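Local coordinates for malonyl CoA-acyl carrier protein transacylase (Bartonella henselae, PDB 3QAT) that probably transfers malonyl groups from malonyl-CoA to acyl carrier protein, supplying malonyl units for fatty acid biosynthesis, at residues Asp40-Glu45 with Thr116-Arg121; Gly109-Thr114 with Leu223-Thr228. All coordinates share one frame; numbering follows the deposited sequence. Where two conformers were deposited one is given.

Contact 1. Residues Asp40-Glu45 with Thr116-Arg121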
loop_
_atom_site.group_PDB
_atom_site.type_symbol
_atom_site.label_atom_id
_atom_site.label_comp_id
_atom_site.label_asym_id
_atom_site.label_seq_id
_atom_site.Cartn_x
_atom_site.Cartn_y
_atom_site.Cartn_z
ATOM N N ASP A 40 -16.913 -9.674 1.005
ATOM C CA ASP A 40 -17.865 -10.010 -0.073
ATOM C C ASP A 40 -19.226 -9.347 0.191
ATOM O O ASP A 40 -19.840 -8.771 -0.706
ATOM C CB ASP A 40 -18.059 -11.527 -0.149
ATOM C CG ASP A 40 -16.948 -12.238 -0.914
ATOM O OD1 ASP A 40 -16.034 -11.583 -1.467
ATOM O OD2 ASP A 40 -16.996 -13.488 -0.926
ATOM N N ASP A 41 -19.718 -9.463 1.428
ATOM C CA ASP A 41 -21.013 -8.856 1.768
ATOM C C ASP A 41 -20.991 -7.346 1.580
ATOM O O ASP A 41 -21.910 -6.767 0.989
ATOM C CB ASP A 41 -21.408 -9.193 3.213
ATOM C CG ASP A 41 -22.743 -8.596 3.588
ATOM O OD1 ASP A 41 -23.770 -9.175 3.204
ATOM O OD2 ASP A 41 -22.756 -7.550 4.240
ATOM N N ALA A 42 -19.914 -6.724 2.050
ATOM C CA ALA A 42 -19.783 -5.274 2.042
ATOM C C ALA A 42 -19.820 -4.727 0.617
ATOM O O ALA A 42 -20.324 -3.625 0.378
ATOM C CB ALA A 42 -18.458 -4.856 2.709
ATOM N N LEU A 43 -19.253 -5.503 -0.304
ATOM C CA LEU A 43 -19.188 -5.123 -1.729
ATOM C C LEU A 43 -20.320 -5.692 -2.594
ATOM O O LEU A 43 -20.378 -5.410 -3.809
ATOM C CB LEU A 43 -17.839 -5.574 -2.324
ATOM C CG LEU A 43 -16.630 -4.955 -1.620
ATOM C CD1 LEU A 43 -15.309 -5.479 -2.244
ATOM C CD2 LEU A 43 -16.702 -3.410 -1.619
ATOM N N SER A 44 -21.182 -6.509 -1.979
ATOM C CA SER A 44 -22.283 -7.191 -2.672
ATOM C C SER A 44 -21.770 -7.997 -3.856
ATOM O O SER A 44 -22.359 -7.970 -4.948
ATOM C CB SER A 44 -23.336 -6.180 -3.161
ATOM O OG SER A 44 -23.920 -5.484 -2.067
ATOM N N GLU A 45 -20.672 -8.728 -3.649
ATOM C CA GLU A 45 -19.968 -9.397 -4.747
ATOM C C GLU A 45 -19.158 -10.548 -4.191
ATOM O O GLU A 45 -18.587 -10.398 -3.115
ATOM C CB GLU A 45 -18.953 -8.402 -5.364
ATOM C CG GLU A 45 -18.396 -8.828 -6.710
ATOM C CD GLU A 45 -17.144 -8.056 -7.098
ATOM O OE1 GLU A 45 -16.577 -7.303 -6.272
ATOM O OE2 GLU A 45 -16.724 -8.221 -8.251
ATOM N N THR A 116 -13.947 -0.117 5.329
ATOM C CA THR A 116 -12.647 -0.147 4.651
ATOM C C THR A 116 -12.770 -0.827 3.294
ATOM O O THR A 116 -12.210 -0.347 2.294
ATOM C CB THR A 116 -11.614 -0.875 5.511
ATOM O OG1 THR A 116 -11.546 -0.233 6.803
ATOM C CG2 THR A 116 -10.224 -0.764 4.855
ATOM N N ALA A 117 -13.534 -1.923 3.244
ATOM C CA ALA A 117 -13.773 -2.581 1.947
ATOM C C ALA A 117 -14.425 -1.627 0.945
ATOM O O ALA A 117 -13.987 -1.526 -0.202
ATOM C CB ALA A 117 -14.631 -3.835 2.127
ATOM N N ARG A 118 -15.450 -0.913 1.388
ATOM C CA ARG A 118 -16.159 -0.019 0.503
ATOM C C ARG A 118 -15.298 1.171 0.096
ATOM O O ARG A 118 -15.332 1.583 -1.064
ATOM C CB ARG A 118 -17.476 0.440 1.159
ATOM C CG ARG A 118 -18.510 -0.687 1.280
ATOM C CD ARG A 118 -19.690 -0.224 2.096
ATOM N NE ARG A 118 -20.680 -1.285 2.158
ATOM C CZ ARG A 118 -21.726 -1.282 2.974
ATOM N NH1 ARG A 118 -21.906 -0.282 3.841
ATOM N NH2 ARG A 118 -22.580 -2.297 2.930
ATOM N N LEU A 119 -14.522 1.700 1.032
ATOM C CA LEU A 119 -13.633 2.821 0.700
ATOM C C LEU A 119 -12.636 2.397 -0.368
ATOM O O LEU A 119 -12.362 3.177 -1.277
ATOM C CB LEU A 119 -12.868 3.342 1.935
ATOM C CG LEU A 119 -13.674 4.158 2.950
ATOM C CD1 LEU A 119 -12.859 4.235 4.240
ATOM C CD2 LEU A 119 -13.973 5.563 2.406
ATOM N N LEU A 120 -12.097 1.172 -0.258
ATOM C CA LEU A 120 -11.090 0.706 -1.227
ATOM C C LEU A 120 -11.674 0.386 -2.593
ATOM O O LEU A 120 -11.036 0.613 -3.614
ATOM C CB LEU A 120 -10.273 -0.473 -0.671
ATOM C CG LEU A 120 -9.340 -0.022 0.461
ATOM C CD1 LEU A 120 -8.740 -1.269 1.065
ATOM C CD2 LEU A 120 -8.249 0.922 -0.078
ATOM N N ARG A 121 -12.924 -0.075 -2.616
ATOM C CA ARG A 121 -13.623 -0.243 -3.879
ATOM C C ARG A 121 -13.882 1.128 -4.559
ATOM O O ARG A 121 -13.651 1.286 -5.751
ATOM C CB ARG A 121 -14.903 -1.066 -3.652
ATOM C CG ARG A 121 -15.878 -1.123 -4.825
ATOM C CD ARG A 121 -15.271 -1.614 -6.137
ATOM N NE ARG A 121 -14.596 -2.925 -6.054
ATOM C CZ ARG A 121 -15.220 -4.106 -6.098
ATOM N NH1 ARG A 121 -16.551 -4.200 -6.088
ATOM N NH2 ARG A 121 -14.482 -5.217 -6.115
HETATM O O HOH W 1 -23.390 -4.367 1.337
HETATM O O HOH W 2 -18.989 -2.967 -4.983
#
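R121 sets out with CG anti to its backbone N (chi1 170°) and then bends at chi2 and chi3, folding its guanidinium back over L43, whereas R118 runs straight from CG to NE, its long chain reaching the backbone of A42. There NE meets A42 O at 3.0 Å in an almost linear bond (179°), with the oxygen in the guanidinium plane. Water 1 joins the same edge, linking R118 NH2 to D41 O. These carbonyls lie in the last turn of helix 30-43, which closes in a Schellman motif: S44 takes positive phi, and S44 N and E45 N bond back to D41 O and D40 O. Alanine suits the close pass of the helices, since A42 CB and A117 CB come within 4.0 Å. The bulkier L43 touches R121 CB with CD2 (3.6 Å) and lays CD1 over one guanidinium face. In one of two E45 conformers a salt bridge forms: R121 NH2 reaches E45 OE1 (3.0 Å) on its syn lone pair and NH1 from above the carboxylate plane, carboxylate and guanidinium planes being 71° apart. Arginine's several N-H groups also serve A63 O, through NE, and water 2, which joins NH1 to L43 O.

Contact 2. Residues Gly109-Thr114 with Leu223-Thr228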
loop_
_atom_site.group_PDB
_atom_site.type_symbol
_atom_site.label_atom_id
_atom_site.label_comp_id
_atom_site.label_asym_id
_atom_site.label_seq_id
_atom_site.Cartn_x
_atom_site.Cartn_y
_atom_site.Cartn_z
ATOM N N GLY A 109 -8.169 0.148 14.101
ATOM C CA GLY A 109 -9.528 0.462 14.533
ATOM C C GLY A 109 -10.163 1.756 14.053
ATOM O O GLY A 109 -11.235 2.119 14.539
ATOM N N THR A 110 -9.532 2.449 13.106
ATOM C CA THR A 110 -10.042 3.753 12.649
ATOM C C THR A 110 -11.305 3.616 11.817
ATOM O O THR A 110 -12.216 4.448 11.936
ATOM C CB THR A 110 -8.938 4.515 11.866
ATOM O OG1 THR A 110 -7.989 5.020 12.815
ATOM C CG2 THR A 110 -9.472 5.717 11.025
ATOM N N PHE A 111 -11.321 2.608 10.943
ATOM C CA PHE A 111 -12.506 2.279 10.157
ATOM C C PHE A 111 -12.925 0.833 10.417
ATOM O O PHE A 111 -12.089 -0.040 10.704
ATOM C CB PHE A 111 -12.220 2.327 8.648
ATOM C CG PHE A 111 -11.599 3.599 8.149
ATOM C CD1 PHE A 111 -12.243 4.832 8.312
ATOM C CD2 PHE A 111 -10.371 3.546 7.479
ATOM C CE1 PHE A 111 -11.676 6.011 7.808
ATOM C CE2 PHE A 111 -9.786 4.712 6.967
ATOM C CZ PHE A 111 -10.450 5.949 7.130
ATOM N N SER A 112 -14.222 0.566 10.283
ATOM C CA SER A 112 -14.713 -0.813 10.336
ATOM C C SER A 112 -14.241 -1.576 9.101
ATOM O O SER A 112 -13.904 -0.975 8.077
ATOM C CB SER A 112 -16.242 -0.890 10.385
ATOM O OG SER A 112 -16.856 -0.485 9.142
ATOM N N LEU A 113 -14.287 -2.896 9.191
ATOM C CA LEU A 113 -13.936 -3.720 8.027
ATOM C C LEU A 113 -14.864 -3.483 6.828
ATOM O O LEU A 113 -14.405 -3.353 5.689
ATOM C CB LEU A 113 -13.930 -5.201 8.418
ATOM C CG LEU A 113 -13.592 -6.171 7.256
ATOM C CD1 LEU A 113 -12.174 -5.964 6.681
ATOM C CD2 LEU A 113 -13.717 -7.593 7.733
ATOM N N THR A 114 -16.167 -3.409 7.078
ATOM C CA THR A 114 -17.097 -3.149 5.992
ATOM C C THR A 114 -16.821 -1.790 5.314
ATOM O O THR A 114 -16.810 -1.678 4.071
ATOM C CB THR A 114 -18.562 -3.273 6.507
ATOM O OG1 THR A 114 -18.936 -4.664 6.491
ATOM C CG2 THR A 114 -19.551 -2.475 5.629
ATOM N N LEU A 223 -15.419 11.824 4.013
ATOM C CA LEU A 223 -16.236 12.732 4.831
ATOM C C LEU A 223 -17.407 12.054 5.516
ATOM O O LEU A 223 -17.811 12.485 6.619
ATOM C CB LEU A 223 -16.788 13.878 3.974
ATOM C CG LEU A 223 -15.808 15.024 3.744
ATOM C CD1 LEU A 223 -16.288 15.908 2.579
ATOM C CD2 LEU A 223 -15.641 15.852 5.035
ATOM N N THR A 224 -17.984 11.021 4.927
ATOM C CA THR A 224 -19.223 10.504 5.516
ATOM C C THR A 224 -19.002 9.285 6.416
ATOM O O THR A 224 -19.832 8.985 7.282
ATOM C CB THR A 224 -20.291 10.250 4.450
ATOM O OG1 THR A 224 -19.812 9.297 3.503
ATOM C CG2 THR A 224 -20.620 11.564 3.708
ATOM N N VAL A 225 -17.868 8.610 6.231
ATOM C CA VAL A 225 -17.619 7.364 6.940
ATOM C C VAL A 225 -17.383 7.602 8.428
ATOM O O VAL A 225 -16.718 8.576 8.816
ATOM C CB VAL A 225 -16.401 6.592 6.293
ATOM C CG1 VAL A 225 -15.070 7.258 6.562
ATOM C CG2 VAL A 225 -16.386 5.166 6.729
ATOM N N ASN A 226 -17.903 6.705 9.266
ATOM C CA ASN A 226 -17.518 6.722 10.681
ATOM C C ASN A 226 -16.031 6.489 10.841
ATOM O O ASN A 226 -15.441 5.607 10.177
ATOM C CB ASN A 226 -18.258 5.642 11.457
ATOM C CG ASN A 226 -19.718 5.951 11.616
ATOM O OD1 ASN A 226 -20.102 7.103 11.823
ATOM N ND2 ASN A 226 -20.552 4.917 11.530
ATOM N N LYS A 227 -15.414 7.304 11.684
ATOM C CA LYS A 227 -13.991 7.157 11.939
ATOM C C LYS A 227 -13.653 7.459 13.396
ATOM O O LYS A 227 -14.350 8.247 14.075
ATOM C CB LYS A 227 -13.155 8.021 10.989
ATOM C CG LYS A 227 -13.304 9.511 11.179
ATOM C CD LYS A 227 -12.708 10.269 10.015
ATOM C CE LYS A 227 -12.750 11.779 10.271
ATOM N NZ LYS A 227 -14.161 12.335 10.362
ATOM N N THR A 228 -12.598 6.793 13.853
ATOM C CA THR A 228 -12.048 6.975 15.187
ATOM C C THR A 228 -10.529 7.128 15.091
ATOM O O THR A 228 -9.911 6.590 14.166
ATOM C CB THR A 228 -12.345 5.762 16.100
ATOM O OG1 THR A 228 -13.637 5.209 15.792
ATOM C CG2 THR A 228 -12.320 6.200 17.560
HETATM O O HOH W 3 -14.792 4.138 13.578
HETATM O O HOH W 4 -15.913 2.971 9.892
#
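This is a loop-to-loop contact, joining the short connection that leads into helix 113-129 to the chain that leaves helix 212-224; it is partly buried, with T110 and F111 covered and T228 exposed. T110 and T228 hold it together by a pair of hydrogen bonds. T228 N gives to T110 O at 3.1 Å, in the carbonyl plane and on a lone pair; in return T110 OG1 gives to T228 O at 2.8 Å, meeting that carbonyl nearly end-on. The T110 hydroxyl faces T228 because OG1 sits anti to its carbonyl carbon (chi1 -75°). Threonine serves doubly here, since its other branch, CG2, lies over the centre of the F111 ring, 3.8 Å above the plane. The backbones come close enough for a CA-H...O contact as well, from K227 CA to T110 O at 3.2 Å.

F111 adds the apolar part. Its CE1 meets V225 CG1 at 3.8 Å and K227 CB at 4.0 Å, both obliquely, while N226 O comes up to the ring edge in its plane. A large flat ring fits this place, for it also reaches L119 of helix 113-129 and L253 of helix 246-258. Toward F111, K227 presents CB; its chain then leads away and packs on P246 and V250 of helix 246-258. Water 4 accepts from S112 N and donates to N226 O; water 3 likewise links T110 O with T228 OG1.

The connection is a short interhelical loop with a recognised capping signal at each end. G109, whose positive phi is easy for glycine, is the C' residue of the Schellman motif that ends helix 100-107, and S112 is the N-cap of helix 113-129, its OG accepting from D115 N.

In the fold
Contacts 1 and 2 share helix 113-129: contact 2 involves the loop before it, contact 1 its second and third turns. Their centres are 13 Å apart, and they touch directly. F111 CB packs on T116 OG1 at 3.2 Å and F111 CZ on L119 CD1 at 4.1 Å, while T114 OG1 lies 3.8 Å from A42 CB. The segments alternate along the chain: the helix meets the earlier segment 40-45, and the loop before it meets the later segment 223-228. The centres of contacts 1 and 2 lie about 17 and 18 Å from the centre of the chain, on the same side of it. Helix 100-107, which ends at contact 2, follows the G96-S98-G100 turn, a probable nucleophile elbow as in related acyltransferases.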